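Local atomic coordinates of separin (Saccharomyces cerevisiae, PDB entry 5U1T), a protein that cleaves the MCD1/SCC1 subunit of cohesin as a caspase-like protease at the onset of anaphase, and is held inactive by securin through most of the cell cycle. Residues Leu1087-Asn1092 against Ile1483-Lys1488; Ser1381-Pro1386 against Gly1589-Phe1594; Ile1408-Ser1413 against Asn1462-Val1467; Pro1451-Leu1456 against Gln1476-Lys1481. All blocks are in the same frame, centred on the assembly; numbering follows the deposited sequence.

Interaction 1 of 4, residues Leu1087-Asn1092 against Ile1483-Lys1488; sequences LNNIDN and IKKCTK
N1088 and K1484 lie opposite each other where the end of a helix meets a turn, and most of what joins them is van der Waals contact between polar side chains. The amide of N1088 rests against the aliphatic part of the lysine, with ND2 3.7 Å from K1484 CD, and the two side chains meet at a slant. K1485 adds a similar touch from its own stem, where CE comes within 3.8 Å of N1088 O. K1485 CG stands anti to its carbonyl carbon (chi1 -69°) and the chain beyond is fully extended, which carries CE past N1089 to that carbonyl. N1089 runs the opposite way along K1485, its side chain lying near the backbone of K1484 and K1485.

Polar links to K1484 come from helix 1075-1088. K1085 donates through NZ to K1484 O, while K1484 NZ forms a long, weak ion pair with D1084, so two residues of that helix engage the same lysine.

Within 1483-1486, C1486 N donates to I1483 O at 3.0 Å, closing a type I beta turn that begins on the last residue of helix 1480-1483 and is seated against the C-terminal end of helix 1075-1088.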
loop_
_atom_site.group_PDB
_atom_site.type_symbol
_atom_site.label_atom_id
_atom_site.label_comp_id
_atom_site.label_asym_id
_atom_site.label_seq_id
_atom_site.Cartn_x
_atom_site.Cartn_y
_atom_site.Cartn_z
ATOM N N LEU A 1087 -18.763 4.337 20.347
ATOM C CA LEU A 1087 -18.388 3.700 19.091
ATOM C C LEU A 1087 -19.541 2.936 18.445
ATOM O O LEU A 1087 -19.511 2.657 17.242
ATOM C CB LEU A 1087 -17.201 2.758 19.304
ATOM C CG LEU A 1087 -15.820 3.422 19.247
ATOM C CD1 LEU A 1087 -14.729 2.436 19.596
ATOM C CD2 LEU A 1087 -15.547 4.026 17.872
ATOM N N ASN A 1088 -20.595 2.688 19.190
ATOM C CA ASN A 1088 -21.680 1.863 18.695
ATOM C C ASN A 1088 -22.848 2.705 18.206
ATOM O O ASN A 1088 -23.651 2.259 17.424
ATOM C CB ASN A 1088 -22.145 0.913 19.784
ATOM C CG ASN A 1088 -22.168 -0.525 19.339
ATOM O OD1 ASN A 1088 -22.991 -0.914 18.541
ATOM N ND2 ASN A 1088 -21.273 -1.324 19.871
ATOM N N ASN A 1089 -22.940 3.934 18.674
ATOM C CA ASN A 1089 -23.974 4.841 18.210
ATOM C C ASN A 1089 -23.441 5.779 17.120
ATOM O O ASN A 1089 -24.103 6.748 16.737
ATOM C CB ASN A 1089 -24.545 5.627 19.384
ATOM C CG ASN A 1089 -25.355 4.748 20.344
ATOM O OD1 ASN A 1089 -24.826 4.202 21.326
ATOM N ND2 ASN A 1089 -26.648 4.618 20.070
ATOM N N ILE A 1090 -22.246 5.465 16.617
ATOM C CA ILE A 1090 -21.654 6.173 15.486
ATOM C C ILE A 1090 -22.483 6.043 14.209
ATOM O O ILE A 1090 -22.761 4.933 13.757
ATOM C CB ILE A 1090 -20.234 5.649 15.165
ATOM C CG1 ILE A 1090 -19.264 5.949 16.308
ATOM C CG2 ILE A 1090 -19.729 6.252 13.862
ATOM C CD1 ILE A 1090 -17.789 5.895 15.891
ATOM N N ASP A 1091 -22.865 7.172 13.619
ATOM C CA ASP A 1091 -23.562 7.156 12.340
ATOM C C ASP A 1091 -22.678 6.554 11.254
ATOM O O ASP A 1091 -21.547 6.996 11.047
ATOM C CB ASP A 1091 -23.985 8.567 11.948
ATOM C CG ASP A 1091 -24.928 8.584 10.766
ATOM O OD1 ASP A 1091 -24.595 7.983 9.718
ATOM O OD2 ASP A 1091 -26.015 9.199 10.886
ATOM N N ASN A 1092 -23.195 5.560 10.540
ATOM C CA ASN A 1092 -22.387 4.862 9.540
ATOM C C ASN A 1092 -22.047 5.693 8.301
ATOM O O ASN A 1092 -21.202 5.287 7.512
ATOM C CB ASN A 1092 -23.082 3.563 9.118
ATOM C CG ASN A 1092 -22.734 2.400 10.038
ATOM O OD1 ASN A 1092 -23.499 2.035 10.943
ATOM N ND2 ASN A 1092 -21.558 1.830 9.829
ATOM N N ILE A 1483 -29.523 -3.120 21.027
ATOM C CA ILE A 1483 -29.811 -2.935 22.441
ATOM C C ILE A 1483 -29.016 -1.717 22.909
ATOM O O ILE A 1483 -29.556 -0.835 23.590
ATOM C CB ILE A 1483 -29.448 -4.168 23.282
ATOM C CG1 ILE A 1483 -30.427 -5.303 23.015
ATOM C CG2 ILE A 1483 -29.479 -3.823 24.743
ATOM C CD1 ILE A 1483 -29.864 -6.644 23.344
ATOM N N LYS A 1484 -27.752 -1.659 22.478
ATOM C CA LYS A 1484 -26.818 -0.604 22.876
ATOM C C LYS A 1484 -27.206 0.779 22.363
ATOM O O LYS A 1484 -26.739 1.793 22.890
ATOM C CB LYS A 1484 -25.396 -0.941 22.410
ATOM C CG LYS A 1484 -24.766 -2.076 23.197
ATOM C CD LYS A 1484 -23.321 -2.337 22.814
ATOM C CE LYS A 1484 -22.857 -3.634 23.435
ATOM N NZ LYS A 1484 -21.598 -4.129 22.856
ATOM N N LYS A 1485 -28.050 0.827 21.338
ATOM C CA LYS A 1485 -28.454 2.106 20.784
ATOM C C LYS A 1485 -29.568 2.695 21.615
ATOM O O LYS A 1485 -29.757 3.910 21.626
ATOM C CB LYS A 1485 -28.880 1.969 19.323
ATOM C CG LYS A 1485 -27.718 1.655 18.413
ATOM C CD LYS A 1485 -28.112 1.642 16.953
ATOM C CE LYS A 1485 -26.972 1.106 16.091
ATOM N NZ LYS A 1485 -27.282 1.218 14.639
ATOM N N CYS A 1486 -30.289 1.831 22.330
ATOM C CA CYS A 1486 -31.380 2.274 23.197
ATOM C C CYS A 1486 -30.871 3.187 24.295
ATOM O O CYS A 1486 -29.664 3.278 24.539
ATOM C CB CYS A 1486 -32.098 1.086 23.833
ATOM S SG CYS A 1486 -32.625 -0.154 22.670
ATOM N N THR A 1487 -31.803 3.848 24.970
ATOM C CA THR A 1487 -31.443 4.731 26.057
ATOM C C THR A 1487 -32.209 4.337 27.307
ATOM O O THR A 1487 -31.732 4.529 28.425
ATOM C CB THR A 1487 -31.708 6.184 25.684
ATOM O OG1 THR A 1487 -32.986 6.275 25.055
ATOM C CG2 THR A 1487 -30.661 6.661 24.690
ATOM N N LYS A 1488 -33.387 3.759 27.114
ATOM C CA LYS A 1488 -34.165 3.230 28.232
ATOM C C LYS A 1488 -34.633 1.794 27.929
ATOM O O LYS A 1488 -35.272 1.520 26.909
ATOM C CB LYS A 1488 -35.361 4.148 28.564
ATOM C CG LYS A 1488 -34.969 5.512 29.170
ATOM C CD LYS A 1488 -36.186 6.353 29.546
ATOM C CE LYS A 1488 -35.822 7.747 30.105
ATOM N NZ LYS A 1488 -35.240 7.754 31.498
#

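Interaction 2 of 4, residues Ser1381-Pro1386 against Gly1589-Phe1594; sequences SITRVP and GLPIKF
T1383 and G1589 meet through the threonine hydroxyl, which donates to the glycine carbonyl at 2.8 Å between T1383 OG1 and G1589 O. The donor stands 28° out of the carbonyl plane. With OG1 set between its own backbone N and carbonyl carbon (chi1 49°), the hydroxyl faces G1589 while T1383 CG2 turns to the start of P1591, 3.9 Å from P1591 N. One residue along, G1589 N donates to R1384 O at 2.9 Å, nearly in line with that C=O bond. G1589 is thus gripped at both its N-H and its carbonyl.

In the next shell, H1357 bonds T1383 OG1 through NE2 and S1381 OG through ND1, fixing both hydroxyls. A valine in place of T1383 would probably leave the carbonyl of G1589 and the NE2 of H1357 without their shared hydroxyl partner. R1384 leaves the contact on the side away from G1589, and its NE forms a salt bridge with E1372. Beyond V1385 and L1590 lies helix 1388-1397, where both touch L1391.

R1384 is also backbone-bonded to I1587, so strand 1585-1589, at the edge of the six-stranded sheet, joins strand 1382-1385, itself paired in parallel with strand 1353-1362: the contact is a seam between two mixed beta sheets.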
loop_
_atom_site.group_PDB
_atom_site.type_symbol
_atom_site.label_atom_id
_atom_site.label_comp_id
_atom_site.label_asym_id
_atom_site.label_seq_id
_atom_site.Cartn_x
_atom_site.Cartn_y
_atom_site.Cartn_z
ATOM N N SER A 1381 -28.971 -7.464 51.188
ATOM C CA SER A 1381 -29.550 -6.917 49.973
ATOM C C SER A 1381 -28.467 -6.320 49.100
ATOM O O SER A 1381 -27.898 -5.284 49.440
ATOM C CB SER A 1381 -30.580 -5.844 50.287
ATOM O OG SER A 1381 -30.869 -5.086 49.120
ATOM N N ILE A 1382 -28.194 -6.954 47.964
ATOM C CA ILE A 1382 -27.083 -6.528 47.122
ATOM C C ILE A 1382 -27.425 -6.485 45.633
ATOM O O ILE A 1382 -28.031 -7.416 45.096
ATOM C CB ILE A 1382 -25.866 -7.472 47.305
ATOM C CG1 ILE A 1382 -25.368 -7.449 48.749
ATOM C CG2 ILE A 1382 -24.742 -7.125 46.341
ATOM C CD1 ILE A 1382 -24.281 -8.452 49.018
ATOM N N THR A 1383 -27.038 -5.399 44.970
ATOM C CA THR A 1383 -26.902 -5.404 43.517
ATOM C C THR A 1383 -25.455 -5.084 43.157
ATOM O O THR A 1383 -24.762 -4.401 43.900
ATOM C CB THR A 1383 -27.841 -4.396 42.825
ATOM O OG1 THR A 1383 -27.731 -3.111 43.454
ATOM C CG2 THR A 1383 -29.269 -4.863 42.903
ATOM N N ARG A 1384 -25.016 -5.591 42.009
ATOM C CA ARG A 1384 -23.726 -5.240 41.429
ATOM C C ARG A 1384 -23.802 -4.026 40.519
ATOM O O ARG A 1384 -24.833 -3.731 39.925
ATOM C CB ARG A 1384 -23.166 -6.404 40.637
ATOM C CG ARG A 1384 -22.931 -7.628 41.442
ATOM C CD ARG A 1384 -22.001 -8.508 40.702
ATOM N NE ARG A 1384 -21.831 -9.791 41.350
ATOM C CZ ARG A 1384 -21.018 -10.728 40.896
ATOM N NH1 ARG A 1384 -20.300 -10.503 39.805
ATOM N NH2 ARG A 1384 -20.916 -11.883 41.527
ATOM N N VAL A 1385 -22.683 -3.326 40.405
ATOM C CA VAL A 1385 -22.588 -2.210 39.476
ATOM C C VAL A 1385 -21.187 -2.232 38.858
ATOM O O VAL A 1385 -20.248 -2.680 39.494
ATOM C CB VAL A 1385 -22.901 -0.880 40.199
ATOM C CG1 VAL A 1385 -21.940 0.193 39.798
ATOM C CG2 VAL A 1385 -24.341 -0.460 39.946
ATOM N N PRO A 1386 -21.046 -1.818 37.593
ATOM C CA PRO A 1386 -19.693 -1.882 37.020
ATOM C C PRO A 1386 -18.792 -0.676 37.337
ATOM O O PRO A 1386 -17.582 -0.805 37.154
ATOM C CB PRO A 1386 -19.962 -1.984 35.513
ATOM C CG PRO A 1386 -21.302 -1.363 35.314
ATOM C CD PRO A 1386 -22.086 -1.622 36.562
ATOM N N GLY A 1589 -27.329 -3.203 38.601
ATOM C CA GLY A 1589 -28.189 -2.032 38.586
ATOM C C GLY A 1589 -28.758 -1.688 39.953
ATOM O O GLY A 1589 -28.073 -1.821 40.971
ATOM N N LEU A 1590 -30.016 -1.253 39.980
ATOM C CA LEU A 1590 -30.667 -0.833 41.223
ATOM C C LEU A 1590 -31.691 -1.852 41.738
ATOM O O LEU A 1590 -32.348 -2.527 40.957
ATOM C CB LEU A 1590 -31.351 0.524 41.017
ATOM C CG LEU A 1590 -30.449 1.611 40.435
ATOM C CD1 LEU A 1590 -31.147 2.965 40.438
ATOM C CD2 LEU A 1590 -29.137 1.662 41.201
ATOM N N PRO A 1591 -31.847 -1.958 43.064
ATOM C CA PRO A 1591 -32.864 -2.902 43.532
ATOM C C PRO A 1591 -34.286 -2.391 43.222
ATOM O O PRO A 1591 -34.585 -1.196 43.347
ATOM C CB PRO A 1591 -32.596 -2.979 45.032
ATOM C CG PRO A 1591 -32.001 -1.659 45.366
ATOM C CD PRO A 1591 -31.191 -1.251 44.176
ATOM N N ILE A 1592 -35.155 -3.291 42.776
ATOM C CA ILE A 1592 -36.514 -2.896 42.462
ATOM C C ILE A 1592 -37.497 -3.630 43.365
ATOM O O ILE A 1592 -37.196 -4.713 43.870
ATOM C CB ILE A 1592 -36.859 -3.166 40.978
ATOM C CG1 ILE A 1592 -37.052 -4.666 40.725
ATOM C CG2 ILE A 1592 -35.780 -2.594 40.080
ATOM C CD1 ILE A 1592 -37.732 -4.995 39.419
ATOM N N LYS A 1593 -38.658 -3.021 43.585
ATOM C CA LYS A 1593 -39.777 -3.693 44.244
ATOM C C LYS A 1593 -41.034 -3.465 43.408
ATOM O O LYS A 1593 -41.215 -2.403 42.811
ATOM C CB LYS A 1593 -39.960 -3.189 45.680
ATOM C CG LYS A 1593 -40.943 -4.014 46.491
ATOM C CD LYS A 1593 -40.838 -3.736 47.976
ATOM C CE LYS A 1593 -41.418 -2.386 48.354
ATOM N NZ LYS A 1593 -41.117 -2.081 49.794
ATOM N N PHE A 1594 -41.894 -4.464 43.331
ATOM C CA PHE A 1594 -43.127 -4.280 42.576
ATOM C C PHE A 1594 -44.222 -3.622 43.427
ATOM O O PHE A 1594 -44.364 -3.898 44.621
ATOM C CB PHE A 1594 -43.598 -5.612 42.021
ATOM C CG PHE A 1594 -42.680 -6.183 40.986
ATOM C CD1 PHE A 1594 -42.235 -5.399 39.932
ATOM C CD2 PHE A 1594 -42.252 -7.496 41.067
ATOM C CE1 PHE A 1594 -41.391 -5.918 38.975
ATOM C CE2 PHE A 1594 -41.406 -8.021 40.105
ATOM C CZ PHE A 1594 -40.973 -7.231 39.061
#

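Interaction 3 of 4, residues Ile1408-Ser1413 against Asn1462-Val1467; sequences IEDNIS and NSNLFV
I1412 and L1465 sit side by side on neighbouring parallel strands, 1412-1416 and 1465-1469, of the six-stranded sheet in the caspase-like protease part. Helix 1453-1461 joins strand 1444-1447 to strand 1465-1469 in a beta-alpha-beta crossover that passes over strand 1412-1416.

The side chain of I1412 can be followed outward. Its CB lies 4.0 Å from L1465 O. From there CG2, anti to the carbonyl carbon, reaches L1465 CB at 3.8 Å, the two side chains pointing the same way. The other branch, CG1 and its tip CD1, leads away from L1465, with CG1 set between backbone N and carbonyl carbon (chi1 62°), and the side chain also packs on I1436 of helix 1423-1436.

The next pair, S1413 and F1466, points to the other side of the sheet, where both touch M1459 of helix 1453-1461. S1413 CB approaches the ring obliquely, 4.1 Å from F1466 CD1.

Backbone bonds fix the register. At the entrance N1411, which has a left-handed backbone conformation, accepts through its O from N1464 N at 2.8 Å. S1413 then bonds on both sides of F1466, as a parallel bridge requires: S1413 N donates to L1465 O at 2.8 Å, nearly straight at 163°, and V1467 N donates to S1413 O at 3.0 Å, standing 33° out of that carbonyl's plane.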
loop_
_atom_site.group_PDB
_atom_site.type_symbol
_atom_site.label_atom_id
_atom_site.label_comp_id
_atom_site.label_asym_id
_atom_site.label_seq_id
_atom_site.Cartn_x
_atom_site.Cartn_y
_atom_site.Cartn_z
ATOM N N ILE A 1408 -46.530 -2.879 37.855
ATOM C CA ILE A 1408 -46.613 -4.216 37.338
ATOM C C ILE A 1408 -48.040 -4.428 36.832
ATOM O O ILE A 1408 -48.438 -5.527 36.465
ATOM C CB ILE A 1408 -46.219 -5.193 38.454
ATOM C CG1 ILE A 1408 -46.128 -6.639 37.979
ATOM C CG2 ILE A 1408 -47.153 -5.027 39.662
ATOM C CD1 ILE A 1408 -46.005 -7.605 39.158
ATOM N N GLU A 1409 -48.804 -3.342 36.783
ATOM C CA GLU A 1409 -50.228 -3.438 36.498
ATOM C C GLU A 1409 -50.556 -3.415 35.016
ATOM O O GLU A 1409 -51.715 -3.584 34.652
ATOM C CB GLU A 1409 -50.988 -2.314 37.203
ATOM C CG GLU A 1409 -50.986 -2.419 38.728
ATOM C CD GLU A 1409 -51.687 -1.249 39.421
ATOM O OE1 GLU A 1409 -52.013 -0.251 38.721
ATOM O OE2 GLU A 1409 -51.905 -1.312 40.656
ATOM N N ASP A 1410 -49.541 -3.207 34.172
ATOM C CA ASP A 1410 -49.687 -3.306 32.713
ATOM C C ASP A 1410 -48.366 -3.190 31.945
ATOM O O ASP A 1410 -47.317 -2.873 32.511
ATOM C CB ASP A 1410 -50.653 -2.242 32.188
ATOM C CG ASP A 1410 -50.362 -0.857 32.742
ATOM O OD1 ASP A 1410 -49.174 -0.465 32.803
ATOM O OD2 ASP A 1410 -51.335 -0.162 33.120
ATOM N N ASN A 1411 -48.445 -3.440 30.644
ATOM C CA ASN A 1411 -47.304 -3.332 29.746
ATOM C C ASN A 1411 -46.087 -4.144 30.161
ATOM O O ASN A 1411 -44.965 -3.637 30.140
ATOM C CB ASN A 1411 -46.895 -1.870 29.588
ATOM C CG ASN A 1411 -47.413 -1.265 28.306
ATOM O OD1 ASN A 1411 -48.244 -0.362 28.333
ATOM N ND2 ASN A 1411 -46.931 -1.770 27.167
ATOM N N ILE A 1412 -46.306 -5.406 30.521
ATOM C CA ILE A 1412 -45.201 -6.300 30.847
ATOM C C ILE A 1412 -44.981 -7.357 29.733
ATOM O O ILE A 1412 -45.933 -7.963 29.232
ATOM C CB ILE A 1412 -45.436 -6.960 32.235
ATOM C CG1 ILE A 1412 -46.699 -7.814 32.242
ATOM C CG2 ILE A 1412 -45.483 -5.915 33.327
ATOM C CD1 ILE A 1412 -46.443 -9.266 32.086
ATOM N N SER A 1413 -43.722 -7.538 29.331
ATOM C CA SER A 1413 -43.349 -8.453 28.240
ATOM C C SER A 1413 -42.765 -9.753 28.770
ATOM O O SER A 1413 -42.097 -9.765 29.805
ATOM C CB SER A 1413 -42.327 -7.808 27.293
ATOM O OG SER A 1413 -42.790 -6.587 26.750
ATOM N N ASN A 1462 -40.349 -0.670 25.606
ATOM C CA ASN A 1462 -41.755 -0.328 25.842
ATOM C C ASN A 1462 -42.444 -1.213 26.874
ATOM O O ASN A 1462 -43.653 -1.456 26.775
ATOM C CB ASN A 1462 -42.552 -0.378 24.528
ATOM C CG ASN A 1462 -42.180 0.745 23.577
ATOM O OD1 ASN A 1462 -41.435 0.550 22.618
ATOM N ND2 ASN A 1462 -42.689 1.936 23.854
ATOM N N SER A 1463 -41.679 -1.686 27.856
ATOM C CA SER A 1463 -42.231 -2.516 28.925
ATOM C C SER A 1463 -41.893 -1.967 30.306
ATOM O O SER A 1463 -40.822 -1.389 30.507
ATOM C CB SER A 1463 -41.711 -3.951 28.815
ATOM O OG SER A 1463 -41.864 -4.457 27.501
ATOM N N ASN A 1464 -42.805 -2.154 31.256
ATOM C CA ASN A 1464 -42.503 -1.902 32.658
ATOM C C ASN A 1464 -41.670 -3.044 33.222
ATOM O O ASN A 1464 -40.945 -2.888 34.206
ATOM C CB ASN A 1464 -43.783 -1.741 33.469
ATOM C CG ASN A 1464 -44.545 -0.492 33.102
ATOM O OD1 ASN A 1464 -45.761 -0.529 32.891
ATOM N ND2 ASN A 1464 -43.831 0.626 33.011
ATOM N N LEU A 1465 -41.794 -4.202 32.586
ATOM C CA LEU A 1465 -41.029 -5.374 32.966
ATOM C C LEU A 1465 -40.750 -6.260 31.762
ATOM O O LEU A 1465 -41.643 -6.541 30.966
ATOM C CB LEU A 1465 -41.769 -6.170 34.029
ATOM C CG LEU A 1465 -41.122 -7.517 34.333
ATOM C CD1 LEU A 1465 -39.737 -7.304 34.912
ATOM C CD2 LEU A 1465 -41.979 -8.318 35.280
ATOM N N PHE A 1466 -39.506 -6.694 31.630
ATOM C CA PHE A 1466 -39.152 -7.664 30.610
ATOM C C PHE A 1466 -38.663 -8.964 31.239
ATOM O O PHE A 1466 -37.694 -8.954 31.992
ATOM C CB PHE A 1466 -38.077 -7.102 29.691
ATOM C CG PHE A 1466 -37.594 -8.085 28.682
ATOM C CD1 PHE A 1466 -38.304 -8.302 27.519
ATOM C CD2 PHE A 1466 -36.440 -8.810 28.899
ATOM C CE1 PHE A 1466 -37.867 -9.219 26.590
ATOM C CE2 PHE A 1466 -35.998 -9.730 27.973
ATOM C CZ PHE A 1466 -36.706 -9.930 26.817
ATOM N N VAL A 1467 -39.322 -10.085 30.953
ATOM C CA VAL A 1467 -38.827 -11.361 31.468
ATOM C C VAL A 1467 -38.641 -12.369 30.332
ATOM O O VAL A 1467 -39.452 -12.442 29.416
ATOM C CB VAL A 1467 -39.746 -11.931 32.584
ATOM C CG1 VAL A 1467 -40.778 -10.907 32.999
ATOM C CG2 VAL A 1467 -40.389 -13.248 32.182
#

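Interaction 4 of 4, residues Pro1451-Leu1456 against Gln1476-Lys1481; sequences PEEETL and QYVRSK
P1451 leans its CG-CD edge on one face of the Y1477 ring, and this is the closely fitted half of the contact. P1451 CD is 3.7 Å from the ring centroid, only 7° off the normal, a CH-pi contact; Q1476 CG lies over the opposite face. Beside it L1456 spreads two branches: CD2 approaches Y1477 CB at 4.0 Å, while CD1 meets V1478 CB and CG1.

Both segments run into helices, E1452 at the N-cap position of helix 1453-1461 and R1479 at that of helix 1480-1483, in the caspase-like protease part; the Y1477 side chain is about 12 Å from that of C1497, the active-site cysteine by similarity.

The outer half is polar and looser. With CG anti to the backbone N (chi1 -169°) and the chain extended, E1453 crosses V1478 to R1479. In this salt bridge R1479 NE donates to E1453 OE1 at 2.9 Å; the oxygen accepts on its syn lone pair and lies close to the guanidinium plane. R1479 N to E1453 OE1 and R1479 NH1 to E1453 OE2 are weak bonds. Were E1453 an alanine, the R1479 guanidinium would probably lose this carboxylate and be freer to turn. Apolar side chains of another protein chain pack on E1453 and on R1479.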
loop_
_atom_site.group_PDB
_atom_site.type_symbol
_atom_site.label_atom_id
_atom_site.label_comp_id
_atom_site.label_asym_id
_atom_site.label_seq_id
_atom_site.Cartn_x
_atom_site.Cartn_y
_atom_site.Cartn_z
ATOM N N PRO A 1451 -38.692 -15.349 18.655
ATOM C CA PRO A 1451 -39.072 -13.939 18.528
ATOM C C PRO A 1451 -38.201 -13.226 17.498
ATOM O O PRO A 1451 -37.011 -13.502 17.438
ATOM C CB PRO A 1451 -38.840 -13.388 19.937
ATOM C CG PRO A 1451 -37.744 -14.245 20.497
ATOM C CD PRO A 1451 -37.939 -15.615 19.898
ATOM N N GLU A 1452 -38.791 -12.345 16.694
ATOM C CA GLU A 1452 -38.048 -11.629 15.663
ATOM C C GLU A 1452 -37.544 -10.287 16.182
ATOM O O GLU A 1452 -38.229 -9.630 16.967
ATOM C CB GLU A 1452 -38.914 -11.436 14.413
ATOM C CG GLU A 1452 -38.570 -12.386 13.267
ATOM C CD GLU A 1452 -39.664 -12.441 12.213
ATOM O OE1 GLU A 1452 -39.320 -12.551 11.002
ATOM O OE2 GLU A 1452 -40.865 -12.376 12.594
ATOM N N GLU A 1453 -36.355 -9.889 15.721
ATOM C CA GLU A 1453 -35.593 -8.772 16.292
ATOM C C GLU A 1453 -36.389 -7.513 16.640
ATOM O O GLU A 1453 -36.192 -6.933 17.708
ATOM C CB GLU A 1453 -34.460 -8.374 15.347
ATOM C CG GLU A 1453 -33.454 -7.406 15.980
ATOM C CD GLU A 1453 -32.321 -7.023 15.040
ATOM O OE1 GLU A 1453 -31.151 -6.938 15.478
ATOM O OE2 GLU A 1453 -32.609 -6.803 13.852
ATOM N N GLU A 1454 -37.288 -7.092 15.757
ATOM C CA GLU A 1454 -38.004 -5.836 15.971
ATOM C C GLU A 1454 -39.042 -5.914 17.101
ATOM O O GLU A 1454 -39.407 -4.889 17.685
ATOM C CB GLU A 1454 -38.681 -5.381 14.672
ATOM C CG GLU A 1454 -40.164 -5.748 14.575
ATOM C CD GLU A 1454 -40.823 -5.237 13.302
ATOM O OE1 GLU A 1454 -40.088 -4.952 12.319
ATOM O OE2 GLU A 1454 -42.080 -5.122 13.287
ATOM N N THR A 1455 -39.518 -7.111 17.431
ATOM C CA THR A 1455 -40.587 -7.195 18.422
ATOM C C THR A 1455 -40.022 -7.185 19.848
ATOM O O THR A 1455 -40.671 -6.678 20.773
ATOM C CB THR A 1455 -41.498 -8.447 18.212
ATOM O OG1 THR A 1455 -40.719 -9.649 18.288
ATOM C CG2 THR A 1455 -42.175 -8.391 16.846
ATOM N N LEU A 1456 -38.820 -7.712 20.057
ATOM C CA LEU A 1456 -38.309 -7.633 21.417
ATOM C C LEU A 1456 -37.530 -6.332 21.603
ATOM O O LEU A 1456 -37.337 -5.882 22.724
ATOM C CB LEU A 1456 -37.468 -8.860 21.803
ATOM C CG LEU A 1456 -36.407 -9.463 20.898
ATOM C CD1 LEU A 1456 -35.406 -8.412 20.559
ATOM C CD2 LEU A 1456 -35.732 -10.633 21.596
ATOM N N GLN A 1476 -29.407 -14.419 20.179
ATOM C CA GLN A 1476 -29.727 -15.138 18.963
ATOM C C GLN A 1476 -30.954 -14.536 18.245
ATOM O O GLN A 1476 -31.267 -14.920 17.119
ATOM C CB GLN A 1476 -29.947 -16.624 19.283
ATOM C CG GLN A 1476 -31.096 -16.909 20.261
ATOM C CD GLN A 1476 -30.678 -16.908 21.728
ATOM O OE1 GLN A 1476 -30.124 -15.934 22.231
ATOM N NE2 GLN A 1476 -30.947 -18.006 22.416
ATOM N N TYR A 1477 -31.625 -13.580 18.888
ATOM C CA TYR A 1477 -32.805 -12.934 18.308
ATOM C C TYR A 1477 -32.655 -11.415 18.184
ATOM O O TYR A 1477 -33.527 -10.757 17.634
ATOM C CB TYR A 1477 -34.065 -13.245 19.136
ATOM C CG TYR A 1477 -34.202 -14.698 19.524
ATOM C CD1 TYR A 1477 -34.155 -15.706 18.565
ATOM C CD2 TYR A 1477 -34.340 -15.063 20.851
ATOM C CE1 TYR A 1477 -34.268 -17.035 18.919
ATOM C CE2 TYR A 1477 -34.449 -16.383 21.215
ATOM C CZ TYR A 1477 -34.417 -17.364 20.250
ATOM O OH TYR A 1477 -34.524 -18.682 20.626
ATOM N N VAL A 1478 -31.574 -10.849 18.702
ATOM C CA VAL A 1478 -31.362 -9.409 18.593
ATOM C C VAL A 1478 -29.905 -9.071 18.825
ATOM O O VAL A 1478 -29.280 -9.575 19.755
ATOM C CB VAL A 1478 -32.232 -8.627 19.580
ATOM C CG1 VAL A 1478 -32.004 -9.107 21.001
ATOM C CG2 VAL A 1478 -31.991 -7.135 19.451
ATOM N N ARG A 1479 -29.360 -8.229 17.957
ATOM C CA ARG A 1479 -27.934 -7.950 17.956
ATOM C C ARG A 1479 -27.527 -7.069 19.121
ATOM O O ARG A 1479 -28.317 -6.245 19.587
ATOM C CB ARG A 1479 -27.536 -7.284 16.646
ATOM C CG ARG A 1479 -27.726 -8.169 15.432
ATOM C CD ARG A 1479 -27.576 -7.367 14.175
ATOM N NE ARG A 1479 -28.773 -6.590 13.873
ATOM C CZ ARG A 1479 -28.791 -5.568 13.025
ATOM N NH1 ARG A 1479 -29.915 -4.902 12.781
ATOM N NH2 ARG A 1479 -27.663 -5.208 12.426
ATOM N N SER A 1480 -26.290 -7.253 19.576
ATOM C CA SER A 1480 -25.703 -6.450 20.645
ATOM C C SER A 1480 -25.868 -4.957 20.332
ATOM O O SER A 1480 -26.160 -4.150 21.210
ATOM C CB SER A 1480 -24.211 -6.804 20.828
ATOM O OG SER A 1480 -23.977 -8.210 20.957
ATOM N N LYS A 1481 -25.717 -4.624 19.054
ATOM C CA LYS A 1481 -25.672 -3.247 18.557
ATOM C C LYS A 1481 -26.911 -2.414 18.820
ATOM O O LYS A 1481 -26.811 -1.234 19.155
ATOM C CB LYS A 1481 -25.428 -3.271 17.049
ATOM C CG LYS A 1481 -24.289 -4.180 16.654
ATOM C CD LYS A 1481 -22.976 -3.407 16.585
ATOM C CE LYS A 1481 -23.031 -2.297 15.529
ATOM N NZ LYS A 1481 -21.699 -1.642 15.333
#

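Of the four, interaction 2 is wholly buried, whereas interactions 1, 3 and 4 combine buried and exposed residues. Backbone bonding between strands governs interaction 3 and, together with a threonine hydroxyl, interaction 2; the two touch where F1594 packs on I1408 and L1465. Interactions 1 and 4 instead rely on side chains around helix ends: van der Waals contact along lysine side chains in the first, a ring face and a salt bridge in the second. Both involve helix 1480-1483, and I1483 CD1 meets V1478 CG1 at 4.0 Å. Interactions 3 and 4 do not touch, but helix 1453-1461, which starts in interaction 4, is followed, after a short loop, by the strand used by interaction 3.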